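YcaO (Methanopyrus kandleri, PDB 6CIB) binds ADP and magnesium and, as a YcaO enzyme linked to thioamidation, probably uses ATP to activate peptide backbone amides for conversion to thioamides. Local coordinates at residues 142-147 and 346-351; 167-172 and 352-357; 111-116 and 126-131. All blocks are in the same frame, centred on the assembly; numbering follows the deposited sequence.

Read from the N terminus, the three contacts belong to one region of the YcaO fold. Contact 3 comes first, pairing 111-116 with 126-131 and closing a short beta hairpin at one margin of a five-stranded antiparallel sheet. The chain then runs into the loop 142-147, which opens contact 1, and into the helix segment 167-172, which opens contact 2. Their partners, strand 346-351 and the loop 352-357 directly after it, come 199 and 180 residues later, so contacts 1 and 2 close long loops and cross along the chain, whereas contact 3 precedes both. Arg350 bridges all three, making salt bridges to Glu131 of contact 3 and Glu356 of contact 2.

Contact 1 of 3, residues 142-147 and 346-351; sequences PSHTNG and VVRVRV
Arg348 holds the carbonyl of Asn146 side-on, NE and NH2 both donating to the one oxygen. NE lies 2.9 Å and NH2 3.0 Å from Asn146 O, which sits in the guanidinium plane, while both nitrogens approach from one face of the carbonyl plane. CG anti to the backbone N (chi1 -169°) and a bend at chi2 (81°) carry the chain away from the strand to the loop. Thr145 CA lies over one face of the guanidinium and Arg350 CD over the other, both toward the rim. The imidazole of His144 is turned 74° from it, and its ND1 accepts the backbone N-H of Asn146, 3.2 Å from N to ND1 and in the ring plane. That bond, with a weak one between NE2 and Glu356, probably helps to set the ring's rotation. Arg350 bends at chi2 and chi3, bringing its NH2 to 3.7 Å from His144 CE1, the guanidinium again steep to the ring; NH2 makes a salt bridge with Glu131, and NH1 shares Glu356 OE2 with Asn146 ND2. Water 1 links His144 N to Arg348 NH1. Val349 N donates to Gly147 O at 2.9 Å; a side chain on Gly147 would run into Val349 O. The loop leads into strand 148-150, which flanks 346-351 in the sheet, and helix 154-177 covers Val347, Val349 and Val351, close to the ADP-magnesium site.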
ATOM      1  N   PRO A 142      12.954  -8.873   9.215  1.00 41.44           N
ATOM      2  CA  PRO A 142      11.604  -9.441   9.154  1.00 40.34           C
ATOM      3  C   PRO A 142      10.972  -9.318   7.768  1.00 38.09           C
ATOM      4  O   PRO A 142      11.245  -8.361   7.032  1.00 37.29           O
ATOM      5  CB  PRO A 142      10.810  -8.600  10.162  1.00 39.39           C
ATOM      6  CG  PRO A 142      11.831  -7.992  11.060  1.00 40.69           C
ATOM      7  CD  PRO A 142      13.021  -7.753  10.176  1.00 40.77           C
ATOM      8  N   SER A 143      10.150 -10.307   7.432  1.00 36.66           N
ATOM      9  CA  SER A 143       9.296 -10.283   6.246  1.00 34.05           C
ATOM     10  C   SER A 143       8.210  -9.222   6.448  1.00 32.40           C
ATOM     11  O   SER A 143       7.993  -8.754   7.574  1.00 31.35           O
ATOM     12  CB  SER A 143       8.669 -11.666   6.035  1.00 34.46           C
ATOM     13  OG  SER A 143       7.886 -12.049   7.155  1.00 33.29           O
ATOM     14  N   HIS A 144       7.550  -8.828   5.361  1.00 31.37           N
ATOM     15  CA  HIS A 144       6.474  -7.817   5.414  1.00 30.82           C
ATOM     16  C   HIS A 144       5.604  -7.884   4.151  1.00 29.39           C
ATOM     17  O   HIS A 144       5.813  -8.756   3.304  1.00 31.36           O
ATOM     18  CB  HIS A 144       7.032  -6.399   5.669  1.00 30.35           C
ATOM     19  CG  HIS A 144       7.989  -5.927   4.621  1.00 32.25           C
ATOM     20  ND1 HIS A 144       7.573  -5.426   3.407  1.00 33.38           N
ATOM     21  CD2 HIS A 144       9.342  -5.879   4.606  1.00 34.41           C
ATOM     22  CE1 HIS A 144       8.630  -5.079   2.691  1.00 35.80           C
ATOM     23  NE2 HIS A 144       9.716  -5.352   3.391  1.00 35.36           N
ATOM     24  N   THR A 145       4.629  -6.984   4.036  1.00 28.61           N
ATOM     25  CA  THR A 145       3.633  -7.052   2.947  1.00 29.94           C
ATOM     26  C   THR A 145       3.665  -5.855   1.965  1.00 30.57           C
ATOM     27  O   THR A 145       2.745  -5.691   1.144  1.00 30.15           O
ATOM     28  CB  THR A 145       2.200  -7.232   3.501  1.00 31.15           C
ATOM     29  OG1 THR A 145       1.893  -6.141   4.367  1.00 31.29           O
ATOM     30  CG2 THR A 145       2.055  -8.554   4.279  1.00 32.58           C
ATOM     31  N   ASN A 146       4.710  -5.026   2.038  1.00 29.59           N
ATOM     32  CA  ASN A 146       4.855  -3.922   1.093  1.00 30.06           C
ATOM     33  C   ASN A 146       4.961  -4.457  -0.327  1.00 28.84           C
ATOM     34  O   ASN A 146       5.829  -5.276  -0.629  1.00 28.63           O
ATOM     35  CB  ASN A 146       6.069  -3.038   1.408  1.00 30.80           C
ATOM     36  CG  ASN A 146       6.025  -1.702   0.672  1.00 31.03           C
ATOM     37  OD1 ASN A 146       5.017  -1.001   0.696  1.00 30.81           O
ATOM     38  ND2 ASN A 146       7.128  -1.340   0.034  1.00 30.52           N
ATOM     39  N   GLY A 147       4.050  -3.997  -1.179  1.00 27.79           N
ATOM     40  CA  GLY A 147       3.987  -4.437  -2.563  1.00 26.30           C
ATOM     41  C   GLY A 147       3.099  -5.633  -2.817  1.00 26.66           C
ATOM     42  O   GLY A 147       2.984  -6.079  -3.962  1.00 26.65           O
ATOM     43  N   VAL A 346      -2.933 -12.702  -7.329  1.00 29.43           N
ATOM     44  CA  VAL A 346      -2.193 -12.011  -6.262  1.00 29.14           C
ATOM     45  C   VAL A 346      -0.748 -11.899  -6.723  1.00 29.70           C
ATOM     46  O   VAL A 346      -0.208 -12.841  -7.322  1.00 30.31           O
ATOM     47  CB  VAL A 346      -2.264 -12.745  -4.880  1.00 28.73           C
ATOM     48  CG1 VAL A 346      -1.487 -11.984  -3.798  1.00 27.25           C
ATOM     49  CG2 VAL A 346      -3.710 -12.929  -4.431  1.00 26.88           C
ATOM     50  N   VAL A 347      -0.133 -10.744  -6.468  1.00 29.34           N
ATOM     51  CA  VAL A 347       1.290 -10.549  -6.753  1.00 29.38           C
ATOM     52  C   VAL A 347       2.035  -9.922  -5.582  1.00 30.41           C
ATOM     53  O   VAL A 347       1.439  -9.260  -4.718  1.00 29.73           O
ATOM     54  CB  VAL A 347       1.573  -9.705  -8.032  1.00 29.36           C
ATOM     55  CG1 VAL A 347       0.916 -10.309  -9.273  1.00 30.08           C
ATOM     56  CG2 VAL A 347       1.184  -8.239  -7.853  1.00 29.99           C
ATOM     57  N   ARG A 348       3.346 -10.151  -5.578  1.00 29.30           N
ATOM     58  CA  ARG A 348       4.262  -9.361  -4.796  1.00 29.21           C
ATOM     59  C   ARG A 348       5.149  -8.567  -5.763  1.00 30.15           C
ATOM     60  O   ARG A 348       5.842  -9.145  -6.608  1.00 29.77           O
ATOM     61  CB  ARG A 348       5.101 -10.254  -3.884  1.00 29.15           C
ATOM     62  CG  ARG A 348       5.903  -9.497  -2.844  1.00 28.66           C
ATOM     63  CD  ARG A 348       5.034  -9.115  -1.649  1.00 29.17           C
ATOM     64  NE  ARG A 348       5.714  -8.146  -0.793  1.00 28.87           N
ATOM     65  CZ  ARG A 348       6.529  -8.456   0.212  1.00 30.20           C
ATOM     66  NH1 ARG A 348       6.777  -9.728   0.528  1.00 31.04           N
ATOM     67  NH2 ARG A 348       7.101  -7.483   0.911  1.00 31.53           N
ATOM     68  N   VAL A 349       5.087  -7.246  -5.639  1.00 29.99           N
ATOM     69  CA  VAL A 349       5.938  -6.324  -6.396  1.00 30.07           C
ATOM     70  C   VAL A 349       7.064  -5.892  -5.479  1.00 30.84           C
ATOM     71  O   VAL A 349       6.815  -5.452  -4.350  1.00 32.17           O
ATOM     72  CB  VAL A 349       5.149  -5.091  -6.897  1.00 29.20           C
ATOM     73  CG1 VAL A 349       6.073  -4.065  -7.558  1.00 30.26           C
ATOM     74  CG2 VAL A 349       4.056  -5.528  -7.865  1.00 28.46           C
ATOM     75  N   ARG A 350       8.295  -6.068  -5.949  1.00 30.43           N
ATOM     76  CA  ARG A 350       9.475  -5.551  -5.262  1.00 30.80           C
ATOM     77  C   ARG A 350      10.211  -4.595  -6.200  1.00 31.67           C
ATOM     78  O   ARG A 350      10.388  -4.892  -7.385  1.00 32.23           O
ATOM     79  CB  ARG A 350      10.429  -6.680  -4.821  1.00 29.88           C
ATOM     80  CG  ARG A 350       9.801  -7.886  -4.117  1.00 31.46           C
ATOM     81  CD  ARG A 350       9.096  -7.543  -2.808  1.00 31.67           C
ATOM     82  NE  ARG A 350      10.017  -7.048  -1.784  1.00 31.97           N
ATOM     83  CZ  ARG A 350       9.891  -5.890  -1.144  1.00 32.85           C
ATOM     84  NH1 ARG A 350       8.860  -5.085  -1.392  1.00 32.98           N
ATOM     85  NH2 ARG A 350      10.796  -5.544  -0.229  1.00 33.69           N
ATOM     86  N   VAL A 351      10.625  -3.451  -5.666  1.00 31.37           N
ATOM     87  CA  VAL A 351      11.485  -2.519  -6.402  1.00 31.01           C
ATOM     88  C   VAL A 351      12.794  -2.473  -5.611  1.00 31.05           C
ATOM     89  O   VAL A 351      12.820  -1.992  -4.466  1.00 28.56           O
ATOM     90  CB  VAL A 351      10.810  -1.134  -6.593  1.00 31.53           C
ATOM     91  CG1 VAL A 351      11.688  -0.189  -7.402  1.00 30.13           C
ATOM     92  CG2 VAL A 351       9.457  -1.283  -7.285  1.00 29.97           C
TER
HETATM   93  O   HOH W   1       8.418 -10.510   2.659  1.00 26.25           O

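Contact 2 of 3, residues 167-172 and 352-357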
ATOM      1  N   GLU A 167       4.531   4.814  -2.862  1.00 27.00           N
ATOM      2  CA  GLU A 167       3.966   5.476  -1.690  1.00 28.22           C
ATOM      3  C   GLU A 167       4.893   5.383  -0.470  1.00 28.29           C
ATOM      4  O   GLU A 167       5.197   6.400   0.171  1.00 28.25           O
ATOM      5  CB  GLU A 167       2.592   4.866  -1.400  1.00 28.93           C
ATOM      6  CG  GLU A 167       1.911   5.346  -0.138  1.00 32.24           C
ATOM      7  CD  GLU A 167       0.775   4.430   0.271  1.00 33.92           C
ATOM      8  OE1 GLU A 167      -0.227   4.346  -0.473  1.00 35.98           O
ATOM      9  OE2 GLU A 167       0.879   3.802   1.340  1.00 33.92           O
ATOM     10  N   ARG A 168       5.353   4.173  -0.171  1.00 28.49           N
ATOM     11  CA  ARG A 168       6.239   3.957   0.978  1.00 30.61           C
ATOM     12  C   ARG A 168       7.655   4.482   0.736  1.00 29.73           C
ATOM     13  O   ARG A 168       8.340   4.849   1.685  1.00 29.27           O
ATOM     14  CB  ARG A 168       6.256   2.485   1.406  1.00 32.00           C
ATOM     15  CG  ARG A 168       4.869   1.883   1.563  1.00 35.63           C
ATOM     16  CD  ARG A 168       4.329   1.966   2.968  1.00 39.08           C
ATOM     17  NE  ARG A 168       2.890   1.698   3.019  1.00 39.46           N
ATOM     18  CZ  ARG A 168       2.319   0.492   2.969  1.00 42.06           C
ATOM     19  NH1 ARG A 168       3.044  -0.621   2.824  1.00 40.87           N
ATOM     20  NH2 ARG A 168       0.996   0.404   3.036  1.00 43.31           N
ATOM     21  N   ASP A 169       8.080   4.523  -0.530  1.00 30.22           N
ATOM     22  CA  ASP A 169       9.353   5.162  -0.905  1.00 30.01           C
ATOM     23  C   ASP A 169       9.330   6.657  -0.570  1.00 30.71           C
ATOM     24  O   ASP A 169      10.276   7.160   0.057  1.00 30.95           O
ATOM     25  CB  ASP A 169       9.698   4.923  -2.386  1.00 29.58           C
ATOM     26  CG  ASP A 169      11.041   5.541  -2.785  1.00 30.83           C
ATOM     27  OD1 ASP A 169      12.107   4.948  -2.504  1.00 30.92           O
ATOM     28  OD2 ASP A 169      11.022   6.630  -3.386  1.00 31.10           O
ATOM     29  N   SER A 170       8.254   7.345  -0.975  1.00 29.92           N
ATOM     30  CA  SER A 170       8.033   8.763  -0.648  1.00 31.12           C
ATOM     31  C   SER A 170       7.987   9.015   0.856  1.00 31.01           C
ATOM     32  O   SER A 170       8.674   9.904   1.355  1.00 31.09           O
ATOM     33  CB  SER A 170       6.744   9.285  -1.283  1.00 31.74           C
ATOM     34  OG  SER A 170       6.894   9.493  -2.670  1.00 34.73           O
ATOM     35  N   TRP A 171       7.175   8.227   1.564  1.00 30.79           N
ATOM     36  CA  TRP A 171       7.056   8.317   3.015  1.00 30.73           C
ATOM     37  C   TRP A 171       8.407   8.061   3.705  1.00 31.40           C
ATOM     38  O   TRP A 171       8.774   8.797   4.624  1.00 30.58           O
ATOM     39  CB  TRP A 171       5.940   7.383   3.512  1.00 30.86           C
ATOM     40  CG  TRP A 171       5.661   7.414   4.986  1.00 31.24           C
ATOM     41  CD1 TRP A 171       5.989   8.403   5.874  1.00 30.60           C
ATOM     42  CD2 TRP A 171       4.953   6.420   5.741  1.00 32.27           C
ATOM     43  NE1 TRP A 171       5.559   8.074   7.134  1.00 31.49           N
ATOM     44  CE2 TRP A 171       4.922   6.862   7.089  1.00 32.28           C
ATOM     45  CE3 TRP A 171       4.357   5.189   5.416  1.00 31.73           C
ATOM     46  CZ2 TRP A 171       4.312   6.121   8.114  1.00 32.57           C
ATOM     47  CZ3 TRP A 171       3.753   4.446   6.436  1.00 32.56           C
ATOM     48  CH2 TRP A 171       3.729   4.924   7.770  1.00 32.89           C
ATOM     49  N   SER A 172       9.145   7.054   3.230  1.00 31.48           N
ATOM     50  CA  SER A 172      10.482   6.734   3.753  1.00 33.00           C
ATOM     51  C   SER A 172      11.493   7.873   3.568  1.00 33.27           C
ATOM     52  O   SER A 172      12.289   8.140   4.459  1.00 33.05           O
ATOM     53  CB  SER A 172      11.013   5.460   3.120  1.00 31.88           C
ATOM     54  OG  SER A 172      10.240   4.348   3.512  1.00 34.61           O
ATOM     55  N   THR A 352      13.866  -2.997  -6.219  1.00 31.13           N
ATOM     56  CA  THR A 352      15.083  -3.405  -5.471  1.00 32.03           C
ATOM     57  C   THR A 352      15.818  -2.305  -4.724  1.00 32.25           C
ATOM     58  O   THR A 352      16.456  -2.574  -3.707  1.00 33.00           O
ATOM     59  CB  THR A 352      16.107  -4.170  -6.336  1.00 32.38           C
ATOM     60  OG1 THR A 352      16.553  -3.327  -7.405  1.00 33.18           O
ATOM     61  CG2 THR A 352      15.507  -5.463  -6.894  1.00 32.11           C
ATOM     62  N   GLY A 353      15.719  -1.073  -5.219  1.00 32.78           N
ATOM     63  CA  GLY A 353      16.330   0.081  -4.552  1.00 32.80           C
ATOM     64  C   GLY A 353      15.349   1.141  -4.072  1.00 33.31           C
ATOM     65  O   GLY A 353      15.768   2.255  -3.755  1.00 34.69           O
ATOM     66  N   ALA A 354      14.054   0.813  -4.024  1.00 32.00           N
ATOM     67  CA  ALA A 354      13.055   1.704  -3.398  1.00 30.53           C
ATOM     68  C   ALA A 354      13.209   1.631  -1.892  1.00 29.45           C
ATOM     69  O   ALA A 354      13.511   0.569  -1.350  1.00 29.11           O
ATOM     70  CB  ALA A 354      11.638   1.329  -3.804  1.00 29.17           C
ATOM     71  N   SER A 355      13.025   2.760  -1.216  1.00 29.36           N
ATOM     72  CA  SER A 355      13.199   2.791   0.233  1.00 28.88           C
ATOM     73  C   SER A 355      12.000   2.192   0.957  1.00 28.94           C
ATOM     74  O   SER A 355      10.850   2.460   0.605  1.00 26.71           O
ATOM     75  CB  SER A 355      13.428   4.210   0.732  1.00 29.51           C
ATOM     76  OG  SER A 355      13.793   4.177   2.106  1.00 30.14           O
ATOM     77  N   GLU A 356      12.298   1.374   1.964  1.00 29.92           N
ATOM     78  CA  GLU A 356      11.292   0.820   2.858  1.00 31.29           C
ATOM     79  C   GLU A 356      11.657   1.134   4.319  1.00 32.47           C
ATOM     80  O   GLU A 356      11.314   0.385   5.240  1.00 31.28           O
ATOM     81  CB  GLU A 356      11.095  -0.679   2.591  1.00 31.87           C
ATOM     82  CG  GLU A 356      10.513  -0.983   1.210  1.00 30.83           C
ATOM     83  CD  GLU A 356      10.409  -2.460   0.889  1.00 32.62           C
ATOM     84  OE1 GLU A 356      11.262  -3.258   1.342  1.00 32.82           O
ATOM     85  OE2 GLU A 356       9.474  -2.830   0.146  1.00 34.81           O
ATOM     86  N   TYR A 357      12.319   2.281   4.499  1.00 33.60           N
ATOM     87  CA  TYR A 357      12.759   2.803   5.800  1.00 34.23           C
ATOM     88  C   TYR A 357      11.658   2.844   6.867  1.00 34.01           C
ATOM     89  O   TYR A 357      11.917   2.530   8.038  1.00 31.99           O
ATOM     90  CB  TYR A 357      13.397   4.191   5.621  1.00 34.61           C
ATOM     91  CG  TYR A 357      13.962   4.805   6.887  1.00 36.77           C
ATOM     92  CD1 TYR A 357      15.183   4.362   7.421  1.00 38.19           C
ATOM     93  CD2 TYR A 357      13.287   5.845   7.545  1.00 37.12           C
ATOM     94  CE1 TYR A 357      15.708   4.928   8.581  1.00 39.30           C
ATOM     95  CE2 TYR A 357      13.801   6.413   8.705  1.00 38.18           C
ATOM     96  CZ  TYR A 357      15.013   5.951   9.213  1.00 40.86           C
ATOM     97  OH  TYR A 357      15.532   6.504  10.361  1.00 45.59           O
TER
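Ser172, Ser355 and Asp169 make up most of this junction between a helix and a loop. Asp169 receives the backbone N-H of Ser355 in an almost straight bond (172°), 2.7 Å from Ser355 N to Asp169 OD1, on the anti lone pair of that oxygen. Its CG stands anti to the backbone N (chi1 -178°), which carries the carboxylate across to the loop. Arg212 forms a salt bridge with the same oxygen, which probably offsets the charge of this buried carboxylate. One turn further, Ser172 CB presses on Ser355 OG at 3.2 Å and on Tyr357 CB at 3.7 Å. Ser172 OG donates to Arg168 O of its own helix at 2.7 Å and is also hydrogen-bonded to Val358 N, just beyond the loop segment; the Arg168 carbonyl takes Ser172 N too, from the opposite face of its plane. Ser355 OG is held by Val364 O and takes a weak bond from Tyr357 N. A helix aspartate receiving a loop N-H thus joins the segment after strand 346-351 to helix 154-177, along which Ala354 lies against Val165 and Ser355 against Ile173, while Trp171 of that helix packs on strands 203-209 and 233-238.

Contact 3 of 3, residues 111-116 and 126-131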
ATOM      1  N   ARG A 111      18.938 -19.218   1.092  1.00 52.65           N
ATOM      2  CA  ARG A 111      18.789 -20.612   0.673  1.00 51.44           C
ATOM      3  C   ARG A 111      17.489 -20.890  -0.088  1.00 50.07           C
ATOM      4  O   ARG A 111      17.443 -21.788  -0.944  1.00 50.38           O
ATOM      5  CB  ARG A 111      18.902 -21.536   1.894  1.00 54.46           C
ATOM      6  CG  ARG A 111      19.336 -22.953   1.565  1.00 56.76           C
ATOM      7  CD  ARG A 111      18.848 -23.933   2.618  1.00 61.24           C
ATOM      8  NE  ARG A 111      18.827 -25.298   2.093  1.00 62.08           N
ATOM      9  CZ  ARG A 111      17.988 -26.258   2.478  1.00 62.36           C
ATOM     10  NH1 ARG A 111      17.055 -26.034   3.405  1.00 60.63           N
ATOM     11  NH2 ARG A 111      18.074 -27.454   1.911  1.00 61.02           N
ATOM     12  N   GLU A 112      16.444 -20.126   0.237  1.00 48.82           N
ATOM     13  CA  GLU A 112      15.113 -20.278  -0.360  1.00 46.32           C
ATOM     14  C   GLU A 112      14.802 -19.115  -1.297  1.00 43.66           C
ATOM     15  O   GLU A 112      14.934 -17.951  -0.919  1.00 42.48           O
ATOM     16  CB  GLU A 112      14.034 -20.354   0.724  1.00 47.61           C
ATOM     17  CG  GLU A 112      13.948 -21.680   1.468  1.00 52.24           C
ATOM     18  CD  GLU A 112      15.037 -21.863   2.510  1.00 54.39           C
ATOM     19  OE1 GLU A 112      15.345 -20.901   3.249  1.00 56.30           O
ATOM     20  OE2 GLU A 112      15.587 -22.981   2.588  1.00 57.35           O
ATOM     21  N   TRP A 113      14.374 -19.450  -2.509  1.00 41.37           N
ATOM     22  CA  TRP A 113      14.097 -18.472  -3.553  1.00 40.67           C
ATOM     23  C   TRP A 113      12.738 -18.726  -4.172  1.00 39.22           C
ATOM     24  O   TRP A 113      12.226 -19.847  -4.119  1.00 40.06           O
ATOM     25  CB  TRP A 113      15.153 -18.542  -4.661  1.00 40.48           C
ATOM     26  CG  TRP A 113      16.557 -18.352  -4.188  1.00 41.67           C
ATOM     27  CD1 TRP A 113      17.389 -19.313  -3.689  1.00 41.67           C
ATOM     28  CD2 TRP A 113      17.298 -17.128  -4.167  1.00 41.86           C
ATOM     29  NE1 TRP A 113      18.600 -18.765  -3.356  1.00 41.84           N
ATOM     30  CE2 TRP A 113      18.577 -17.426  -3.639  1.00 41.42           C
ATOM     31  CE3 TRP A 113      17.008 -15.805  -4.539  1.00 41.52           C
ATOM     32  CZ2 TRP A 113      19.570 -16.449  -3.476  1.00 41.93           C
ATOM     33  CZ3 TRP A 113      17.995 -14.836  -4.378  1.00 41.33           C
ATOM     34  CH2 TRP A 113      19.262 -15.165  -3.853  1.00 41.05           C
ATOM     35  N   VAL A 114      12.165 -17.667  -4.745  1.00 37.23           N
ATOM     36  CA  VAL A 114      10.992 -17.759  -5.621  1.00 37.44           C
ATOM     37  C   VAL A 114      11.290 -17.026  -6.935  1.00 37.40           C
ATOM     38  O   VAL A 114      11.842 -15.921  -6.933  1.00 37.64           O
ATOM     39  CB  VAL A 114       9.704 -17.187  -4.970  1.00 36.28           C
ATOM     40  CG1 VAL A 114       8.473 -17.593  -5.767  1.00 36.07           C
ATOM     41  CG2 VAL A 114       9.541 -17.665  -3.533  1.00 36.40           C
ATOM     42  N   GLU A 115      10.920 -17.653  -8.049  1.00 37.85           N
ATOM     43  CA  GLU A 115      11.118 -17.083  -9.377  1.00 39.13           C
ATOM     44  C   GLU A 115      10.145 -15.933  -9.651  1.00 38.15           C
ATOM     45  O   GLU A 115       8.925 -16.115  -9.613  1.00 38.56           O
ATOM     46  CB  GLU A 115      10.961 -18.170 -10.440  1.00 42.11           C
ATOM     47  CG  GLU A 115      11.564 -17.826 -11.798  1.00 44.44           C
ATOM     48  CD  GLU A 115      11.078 -18.753 -12.898  1.00 47.09           C
ATOM     49  OE1 GLU A 115      10.942 -19.968 -12.643  1.00 51.02           O
ATOM     50  OE2 GLU A 115      10.825 -18.271 -14.020  1.00 49.78           O
ATOM     51  N   GLY A 116      10.703 -14.749  -9.900  1.00 36.67           N
ATOM     52  CA  GLY A 116       9.929 -13.598 -10.342  1.00 37.30           C
ATOM     53  C   GLY A 116      10.220 -13.232 -11.786  1.00 37.14           C
ATOM     54  O   GLY A 116      10.938 -13.953 -12.488  1.00 36.45           O
ATOM     55  N   TYR A 126      15.370 -14.512  -9.665  1.00 41.90           N
ATOM     56  CA  TYR A 126      15.036 -15.146  -8.388  1.00 41.76           C
ATOM     57  C   TYR A 126      15.101 -14.169  -7.226  1.00 40.40           C
ATOM     58  O   TYR A 126      16.027 -13.362  -7.116  1.00 40.63           O
ATOM     59  CB  TYR A 126      15.902 -16.386  -8.128  1.00 42.19           C
ATOM     60  CG  TYR A 126      15.526 -17.548  -9.019  1.00 44.35           C
ATOM     61  CD1 TYR A 126      14.519 -18.444  -8.641  1.00 44.33           C
ATOM     62  CD2 TYR A 126      16.155 -17.737 -10.260  1.00 45.02           C
ATOM     63  CE1 TYR A 126      14.161 -19.505  -9.465  1.00 46.61           C
ATOM     64  CE2 TYR A 126      15.798 -18.792 -11.094  1.00 47.24           C
ATOM     65  CZ  TYR A 126      14.805 -19.674 -10.690  1.00 48.34           C
ATOM     66  OH  TYR A 126      14.450 -20.722 -11.503  1.00 50.63           O
ATOM     67  N   VAL A 127      14.088 -14.250  -6.372  1.00 39.10           N
ATOM     68  CA  VAL A 127      13.923 -13.345  -5.241  1.00 38.57           C
ATOM     69  C   VAL A 127      13.907 -14.217  -3.985  1.00 37.60           C
ATOM     70  O   VAL A 127      13.305 -15.297  -4.010  1.00 38.92           O
ATOM     71  CB  VAL A 127      12.631 -12.498  -5.419  1.00 39.12           C
ATOM     72  CG1 VAL A 127      12.253 -11.732  -4.161  1.00 38.68           C
ATOM     73  CG2 VAL A 127      12.811 -11.508  -6.560  1.00 40.69           C
ATOM     74  N   PRO A 128      14.575 -13.772  -2.895  1.00 36.26           N
ATOM     75  CA  PRO A 128      14.550 -14.563  -1.654  1.00 36.84           C
ATOM     76  C   PRO A 128      13.128 -14.739  -1.153  1.00 36.17           C
ATOM     77  O   PRO A 128      12.300 -13.833  -1.326  1.00 36.67           O
ATOM     78  CB  PRO A 128      15.350 -13.704  -0.663  1.00 36.74           C
ATOM     79  CG  PRO A 128      16.204 -12.819  -1.520  1.00 37.11           C
ATOM     80  CD  PRO A 128      15.359 -12.529  -2.725  1.00 36.40           C
ATOM     81  N   ALA A 129      12.850 -15.898  -0.558  1.00 35.28           N
ATOM     82  CA  ALA A 129      11.533 -16.186   0.024  1.00 35.29           C
ATOM     83  C   ALA A 129      11.102 -15.135   1.050  1.00 33.16           C
ATOM     84  O   ALA A 129       9.919 -14.797   1.112  1.00 33.29           O
ATOM     85  CB  ALA A 129      11.494 -17.586   0.623  1.00 36.08           C
ATOM     86  N   ASN A 130      12.065 -14.597   1.807  1.00 32.74           N
ATOM     87  CA  ASN A 130      11.813 -13.552   2.828  1.00 33.74           C
ATOM     88  C   ASN A 130      11.369 -12.223   2.207  1.00 35.64           C
ATOM     89  O   ASN A 130      10.822 -11.358   2.899  1.00 37.48           O
ATOM     90  CB  ASN A 130      13.061 -13.331   3.705  1.00 33.66           C
ATOM     91  CG  ASN A 130      12.763 -12.565   4.999  1.00 34.52           C
ATOM     92  OD1 ASN A 130      12.001 -13.021   5.854  1.00 34.97           O
ATOM     93  ND2 ASN A 130      13.384 -11.402   5.153  1.00 33.73           N
ATOM     94  N   GLU A 131      11.623 -12.069   0.908  1.00 35.46           N
ATOM     95  CA  GLU A 131      11.197 -10.897   0.157  1.00 36.46           C
ATOM     96  C   GLU A 131       9.904 -11.147  -0.621  1.00 35.91           C
ATOM     97  O   GLU A 131       9.457 -10.289  -1.384  1.00 35.52           O
ATOM     98  CB  GLU A 131      12.312 -10.439  -0.795  1.00 37.90           C
ATOM     99  CG  GLU A 131      13.536  -9.844  -0.116  1.00 40.14           C
ATOM    100  CD  GLU A 131      13.208  -8.665   0.780  1.00 42.92           C
ATOM    101  OE1 GLU A 131      12.401  -7.794   0.379  1.00 45.95           O
ATOM    102  OE2 GLU A 131      13.764  -8.606   1.891  1.00 45.36           O
TER
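Tyr126 lays its ring against the side chain of Glu115, its partner in a non-hydrogen-bonded antiparallel pair. Glu115 CG rests over one face of the phenol, 4.2 Å from the ring centroid and 25° off the normal, a CH-pi contact, and Glu115 CB touches Tyr126 CE1 at 3.6 Å. With CG anti to the carbonyl carbon (chi1 -72°), the ring swings to Glu115; Tyr126 CB touches Trp113 CE3. Replacing this tyrosine with an alanine would probably leave the aliphatic part of Glu115 without its aromatic partner and Glu93 without the weak hydrogen bond from the hydroxyl. At Val127 the backbones bond both ways in the hydrogen-bonded pair with Val114: Val114 N lies 2.7 Å from Val127 O, and Val127 N lies 2.9 Å from Val114 O. Pro128 faces Trp113 in a non-hydrogen-bonded pair, where its missing N-H costs no cross-strand bond; the side chains diverge, yet Trp113 CZ3 still touches Pro128 CD at 3.9 Å. Ala129 then begins a 3-10 turn, yet its N still donates to Glu112 O at 2.9 Å, while its methyl meets Glu112 CB at 3.8 Å. The carboxylate of Glu112 points elsewhere, into a salt bridge with Arg94. Strand 124-128 forms one margin of the five-stranded sheet and 113-118 lies between it and strand 332-336, whose Val335 and Ile333 receive Val114 and Val127, while Trp113 packs on Pro96 in a loop.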